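Branched-chain alpha-ketoacid decarboxylase (Lactococcus lactis, PDB 2VBF) probably decarboxylates branched-chain and aromatic alpha-keto acids to aldehydes, using thiamine diphosphate and magnesium. Local coordinates at residues A[111-116]-A[239-244]; A[261-266]-A[420-425]. All coordinates share one frame; numbering follows the deposited sequence.

Contact 1: residues A[111-116]-A[239-244]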
loop_
_atom_site.group_PDB
_atom_site.type_symbol
_atom_site.label_atom_id
_atom_site.label_comp_id
_atom_site.label_asym_id
_atom_site.label_seq_id
_atom_site.Cartn_x
_atom_site.Cartn_y
_atom_site.Cartn_z
ATOM N N ALA A 111 9.693 10.535 7.698
ATOM C CA ALA A 111 9.407 10.841 9.096
ATOM C C ALA A 111 10.577 10.473 10.023
ATOM O O ALA A 111 10.985 11.274 10.858
ATOM C CB ALA A 111 8.112 10.147 9.541
ATOM N N GLU A 112 11.109 9.259 9.873
ATOM C CA GLU A 112 12.171 8.777 10.759
ATOM C C GLU A 112 13.559 8.947 10.138
ATOM O O GLU A 112 14.558 8.483 10.686
ATOM C CB GLU A 112 11.873 7.343 11.197
ATOM C CG GLU A 112 10.466 7.271 11.857
ATOM C CD GLU A 112 10.278 6.163 12.877
ATOM O OE1 GLU A 112 11.216 5.375 13.124
ATOM O OE2 GLU A 112 9.148 6.091 13.421
ATOM N N ASN A 113 13.608 9.629 8.991
ATOM C CA ASN A 113 14.858 10.132 8.410
ATOM C C ASN A 113 15.833 9.033 7.956
ATOM O O ASN A 113 16.985 8.984 8.417
ATOM C CB ASN A 113 15.538 11.099 9.403
ATOM C CG ASN A 113 16.337 12.199 8.719
ATOM O OD1 ASN A 113 16.024 13.382 8.874
ATOM N ND2 ASN A 113 17.385 11.825 7.988
ATOM N N LEU A 114 15.365 8.160 7.061
ATOM C CA LEU A 114 16.200 7.098 6.480
ATOM C C LEU A 114 16.540 7.358 5.012
ATOM O O LEU A 114 15.681 7.785 4.223
ATOM C CB LEU A 114 15.547 5.719 6.607
ATOM C CG LEU A 114 15.470 5.130 8.016
ATOM C CD1 LEU A 114 16.797 5.311 8.780
ATOM C CD2 LEU A 114 14.300 5.710 8.800
ATOM N N PRO A 115 17.821 7.147 4.657
ATOM C CA PRO A 115 18.338 7.449 3.329
ATOM C C PRO A 115 17.961 6.400 2.295
ATOM O O PRO A 115 18.782 5.557 1.905
ATOM C CB PRO A 115 19.851 7.557 3.564
ATOM C CG PRO A 115 20.101 6.667 4.699
ATOM C CD PRO A 115 18.883 6.728 5.585
ATOM N N VAL A 116 16.712 6.491 1.831
ATOM C CA VAL A 116 16.176 5.569 0.828
ATOM C C VAL A 116 15.961 6.299 -0.497
ATOM O O VAL A 116 15.319 7.352 -0.542
ATOM C CB VAL A 116 14.830 4.954 1.297
ATOM C CG1 VAL A 116 14.237 4.037 0.232
ATOM C CG2 VAL A 116 15.011 4.216 2.630
ATOM N N VAL A 239 21.122 10.087 14.855
ATOM C CA VAL A 239 22.413 9.395 14.956
ATOM C C VAL A 239 22.390 8.150 14.059
ATOM O O VAL A 239 23.312 7.927 13.269
ATOM C CB VAL A 239 22.754 9.022 16.418
ATOM C CG1 VAL A 239 23.994 8.128 16.475
ATOM C CG2 VAL A 239 22.960 10.299 17.251
ATOM N N ILE A 240 21.296 7.400 14.128
ATOM C CA ILE A 240 21.149 6.178 13.333
ATOM C C ILE A 240 21.090 6.515 11.837
ATOM O O ILE A 240 21.714 5.825 11.011
ATOM C CB ILE A 240 19.915 5.336 13.790
ATOM C CG1 ILE A 240 20.089 4.876 15.249
ATOM C CG2 ILE A 240 19.723 4.091 12.890
ATOM C CD1 ILE A 240 18.870 4.227 15.901
ATOM N N SER A 241 20.362 7.582 11.499
ATOM C CA SER A 241 20.238 8.077 10.116
ATOM C C SER A 241 21.589 8.243 9.409
ATOM O O SER A 241 21.742 7.891 8.237
ATOM C CB SER A 241 19.499 9.410 10.110
ATOM O OG SER A 241 18.226 9.292 10.715
ATOM N N PHE A 242 22.562 8.770 10.149
ATOM C CA PHE A 242 23.893 9.060 9.618
ATOM C C PHE A 242 24.922 7.960 9.883
ATOM O O PHE A 242 26.086 8.119 9.529
ATOM C CB PHE A 242 24.401 10.383 10.211
ATOM C CG PHE A 242 24.008 11.580 9.409
ATOM C CD1 PHE A 242 24.837 12.064 8.413
ATOM C CD2 PHE A 242 22.781 12.201 9.615
ATOM C CE1 PHE A 242 24.462 13.163 7.645
ATOM C CE2 PHE A 242 22.402 13.300 8.850
ATOM C CZ PHE A 242 23.241 13.782 7.877
ATOM N N GLY A 243 24.517 6.849 10.493
ATOM C CA GLY A 243 25.466 5.796 10.852
ATOM C C GLY A 243 26.523 6.274 11.845
ATOM O O GLY A 243 27.692 5.881 11.756
ATOM N N LEU A 244 26.113 7.120 12.785
ATOM C CA LEU A 244 27.010 7.706 13.785
ATOM C C LEU A 244 26.999 6.954 15.118
ATOM O O LEU A 244 27.605 7.408 16.096
ATOM C CB LEU A 244 26.647 9.180 14.008
ATOM C CG LEU A 244 27.055 10.121 12.872
ATOM C CD1 LEU A 244 26.330 11.442 12.984
ATOM C CD2 LEU A 244 28.577 10.337 12.882
HETATM O O HOH W 1 16.631 6.951 11.946
#

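Contact 2: residues A[261-266]-A[420-425]. With TPP (thiamine diphosphate), chain F.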
loop_
_atom_site.group_PDB
_atom_site.type_symbol
_atom_site.label_atom_id
_atom_site.label_comp_id
_atom_site.label_asym_id
_atom_site.label_seq_id
_atom_site.Cartn_x
_atom_site.Cartn_y
_atom_site.Cartn_z
ATOM N N THR A 261 18.767 7.008 25.743
ATOM C CA THR A 261 18.072 7.271 24.488
ATOM C C THR A 261 16.575 7.216 24.749
ATOM O O THR A 261 16.115 6.651 25.750
ATOM C CB THR A 261 18.429 6.255 23.359
ATOM O OG1 THR A 261 17.760 5.007 23.589
ATOM C CG2 THR A 261 19.938 6.020 23.279
ATOM N N LEU A 262 15.809 7.810 23.847
ATOM C CA LEU A 262 14.367 7.566 23.812
ATOM C C LEU A 262 14.165 6.198 23.161
ATOM O O LEU A 262 15.116 5.583 22.658
ATOM C CB LEU A 262 13.652 8.647 22.992
ATOM C CG LEU A 262 13.923 10.115 23.332
ATOM C CD1 LEU A 262 13.027 10.999 22.474
ATOM C CD2 LEU A 262 13.713 10.397 24.803
ATOM N N ASN A 263 12.925 5.723 23.117
ATOM C CA ASN A 263 12.635 4.526 22.328
ATOM C C ASN A 263 12.636 4.830 20.810
ATOM O O ASN A 263 12.690 3.909 19.996
ATOM C CB ASN A 263 11.349 3.835 22.800
ATOM C CG ASN A 263 10.102 4.690 22.623
ATOM O OD1 ASN A 263 9.986 5.465 21.668
ATOM N ND2 ASN A 263 9.152 4.530 23.537
ATOM N N PHE A 264 12.598 6.123 20.468
ATOM C CA PHE A 264 12.741 6.630 19.096
ATOM C C PHE A 264 14.226 6.945 18.954
ATOM O O PHE A 264 14.700 7.970 19.432
ATOM C CB PHE A 264 11.895 7.894 18.929
ATOM C CG PHE A 264 11.877 8.504 17.539
ATOM C CD1 PHE A 264 12.162 7.772 16.390
ATOM C CD2 PHE A 264 11.482 9.828 17.400
ATOM C CE1 PHE A 264 12.077 8.377 15.120
ATOM C CE2 PHE A 264 11.400 10.443 16.153
ATOM C CZ PHE A 264 11.704 9.721 15.011
ATOM N N GLY A 265 14.940 6.029 18.315
ATOM C CA GLY A 265 16.384 6.052 18.288
ATOM C C GLY A 265 17.042 5.047 19.220
ATOM O O GLY A 265 18.238 5.150 19.464
ATOM N N LYS A 266 16.293 4.054 19.716
ATOM C CA LYS A 266 16.889 3.011 20.541
ATOM C C LYS A 266 18.008 2.320 19.755
ATOM O O LYS A 266 17.820 1.977 18.594
ATOM C CB LYS A 266 15.843 1.988 20.981
ATOM C CG LYS A 266 16.393 0.885 21.881
ATOM C CD LYS A 266 15.283 0.000 22.433
ATOM C CE LYS A 266 15.837 -1.165 23.224
ATOM N NZ LYS A 266 16.306 -0.766 24.600
ATOM N N GLY A 420 12.660 -0.086 15.604
ATOM C CA GLY A 420 11.265 0.203 15.908
ATOM C C GLY A 420 10.915 1.527 15.234
ATOM O O GLY A 420 11.795 2.321 14.906
ATOM N N GLN A 421 9.625 1.761 15.031
ATOM C CA GLN A 421 9.158 2.893 14.225
ATOM C C GLN A 421 8.104 3.679 15.009
ATOM O O GLN A 421 6.956 3.764 14.596
ATOM C CB GLN A 421 8.591 2.360 12.909
ATOM C CG GLN A 421 8.426 3.382 11.800
ATOM C CD GLN A 421 7.590 2.864 10.649
ATOM O OE1 GLN A 421 6.568 2.192 10.859
ATOM N NE2 GLN A 421 8.009 3.167 9.425
ATOM N N PRO A 422 8.491 4.263 16.153
ATOM C CA PRO A 422 7.484 4.890 17.030
ATOM C C PRO A 422 6.860 6.198 16.555
ATOM O O PRO A 422 5.774 6.552 17.031
ATOM C CB PRO A 422 8.263 5.134 18.325
ATOM C CG PRO A 422 9.686 5.256 17.893
ATOM C CD PRO A 422 9.844 4.340 16.731
ATOM N N LEU A 423 7.540 6.933 15.675
ATOM C CA LEU A 423 6.964 8.168 15.129
ATOM C C LEU A 423 5.952 7.843 14.015
ATOM O O LEU A 423 4.772 8.188 14.108
ATOM C CB LEU A 423 8.052 9.116 14.601
ATOM C CG LEU A 423 7.514 10.323 13.820
ATOM C CD1 LEU A 423 6.494 11.141 14.661
ATOM C CD2 LEU A 423 8.660 11.219 13.326
ATOM N N TRP A 424 6.410 7.195 12.948
ATOM C CA TRP A 424 5.510 6.914 11.843
ATOM C C TRP A 424 4.506 5.832 12.251
ATOM O O TRP A 424 3.302 6.001 12.065
ATOM C CB TRP A 424 6.257 6.574 10.556
ATOM C CG TRP A 424 5.365 6.586 9.338
ATOM C CD1 TRP A 424 5.167 5.554 8.463
ATOM C CD2 TRP A 424 4.530 7.664 8.876
ATOM N NE1 TRP A 424 4.283 5.927 7.473
ATOM C CE2 TRP A 424 3.874 7.216 7.704
ATOM C CE3 TRP A 424 4.300 8.974 9.324
ATOM C CZ2 TRP A 424 2.983 8.028 6.990
ATOM C CZ3 TRP A 424 3.428 9.777 8.615
ATOM C CH2 TRP A 424 2.766 9.301 7.476
ATOM N N GLY A 425 4.998 4.764 12.871
ATOM C CA GLY A 425 4.136 3.758 13.494
ATOM C C GLY A 425 3.183 3.007 12.585
ATOM O O GLY A 425 2.013 2.825 12.925
HETATM N "N1'" TPP F . -2.884 0.849 10.184
HETATM C "C2'" TPP F . -1.550 1.103 9.994
HETATM C CM2 TPP F . -0.974 0.971 8.612
HETATM N "N3'" TPP F . -0.779 1.484 11.063
HETATM C "C4'" TPP F . -1.326 1.618 12.322
HETATM N "N4'" TPP F . -0.552 2.001 13.310
HETATM C "C5'" TPP F . -2.680 1.335 12.531
HETATM C "C6'" TPP F . -3.462 0.952 11.449
HETATM C "C7'" TPP F . -3.306 1.437 13.904
HETATM N N3 TPP F . -2.801 0.420 14.821
HETATM C C2 TPP F . -1.787 0.576 15.749
HETATM S S1 TPP F . -1.436 -0.722 16.647
HETATM C C5 TPP F . -2.618 -1.549 15.906
HETATM C C4 TPP F . -3.310 -0.836 14.927
HETATM C CM4 TPP F . -4.448 -1.373 14.103
HETATM C C6 TPP F . -2.868 -2.976 16.354
HETATM C C7 TPP F . -1.681 -3.912 16.189
HETATM O O7 TPP F . -2.117 -5.176 16.627
HETATM P PA TPP F . -1.118 -6.410 16.773
HETATM O O1A TPP F . -0.089 -6.419 15.664
HETATM O O2A TPP F . -1.952 -7.677 16.793
HETATM O O3A TPP F . -0.340 -6.072 18.150
HETATM P PB TPP F . -0.766 -6.479 19.664
HETATM O O1B TPP F . -0.926 -5.185 20.409
HETATM O O2B TPP F . 0.406 -7.244 20.211
HETATM O O3B TPP F . -2.017 -7.313 19.658
HETATM O O HOH W 2 13.680 3.890 17.077
#

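Contact 1: residues A[111-116]-A[239-244]
Ser241 reaches across from the last turn of helix 237-241 and gives its hydroxyl proton to the carbonyl of Asn113, OG to O, over a short 2.6 Å. The hydroxyl approaches the carbonyl obliquely, at a C=O...OG angle of 139° and tilted 25° from the carbonyl plane. With OG anti to its own carbonyl carbon (chi1 -57°), the hydroxyl stands beside the backbone N and also hydrogen-bonds to His237 O one turn back, so two acceptors compete for one proton. A water donates to the same OG at 3.1 Å and to Glu112 O at 2.9 Å, tying a second carbonyl of the helix end to the serine. Asn113 lays its flank against the hydroxyl, CB 3.5 Å from Ser241 OG, while its amide is turned to Lys181 and Glu179 O. Pro115 adds a looser contact, CD lying 4.1 Å from Ser241 O. An alanine in place of Ser241 is likely to deprive Asn113 O of this donor and the water of one of its acceptors. The principle illustrated is helix end meeting helix end: Asn113, at positive phi, closes helix 97-111 in a Schellman motif, and Gly243 does the same for helix 237-241. Beyond the turn the chain enters strand 116-122 of the parallel sheet, with Leu114 and Val116 packed on helix 72-86.

Contact 2: residues A[261-266]-A[420-425]
The loop after strand 417-419 forms part of the thiamine diphosphate pocket, and a type II turn from Asn263 to Lys266 in the central domain packs against it. At its far end Gly425 O accepts a nearly straight hydrogen bond from the cofactor's aminopyrimidine N4', 2.7 Å long with an angle of 169° at the hydrogen. At the near end the fit is apolar. Phe264 swings its ring anti to the backbone N (chi1 -177°), which brings it across Pro422 and under Leu423. Pro422 CG meets the root of the side chain obliquely, 3.6 Å from Phe264 CB. Leu423 CB sits over one ring face as a CH-pi contact, 4.1 Å from the Phe264 centroid and displaced toward the rim at CZ. Asn263 slides past Pro422, its OD1 3.8 Å from Pro422 CB; this oxygen is buried without a polar partner, whereas ND2 is held by Ser309 O. A water accepts from Gly265 N at 2.8 Å and lies near both Asn263 O and Gly420 O. Phe264 also stacks on the ring of His237, at the start of helix 237-241. Helix 402-407 touches Asn263 and Pro422 through Phe404, and helix 97-111 meets Leu423 and Trp424, while Trp424 O bonds to His136 of the second subunit.

How the contacts relate
Along the chain the contacts come in series: contact 1 joins the N-terminal and central domains, then contact 2 joins the central and C-terminal ones. Their centres lie about 12 Å apart, both near the middle of the subunit, and they touch directly. Glu112, just past helix 97-111, bonds through OE2 to Trp424 N at 3.0 Å, and more weakly to Leu423 N. Arg84 of helix 72-86 pairs with Glu112 OE1 and also holds Gly420 O. As a worked example of domain assembly, the pair shows how three domains can meet around one acidic side chain, its carboxylate bonded to the backbone of the loop whose Gly425 carries the cofactor contact.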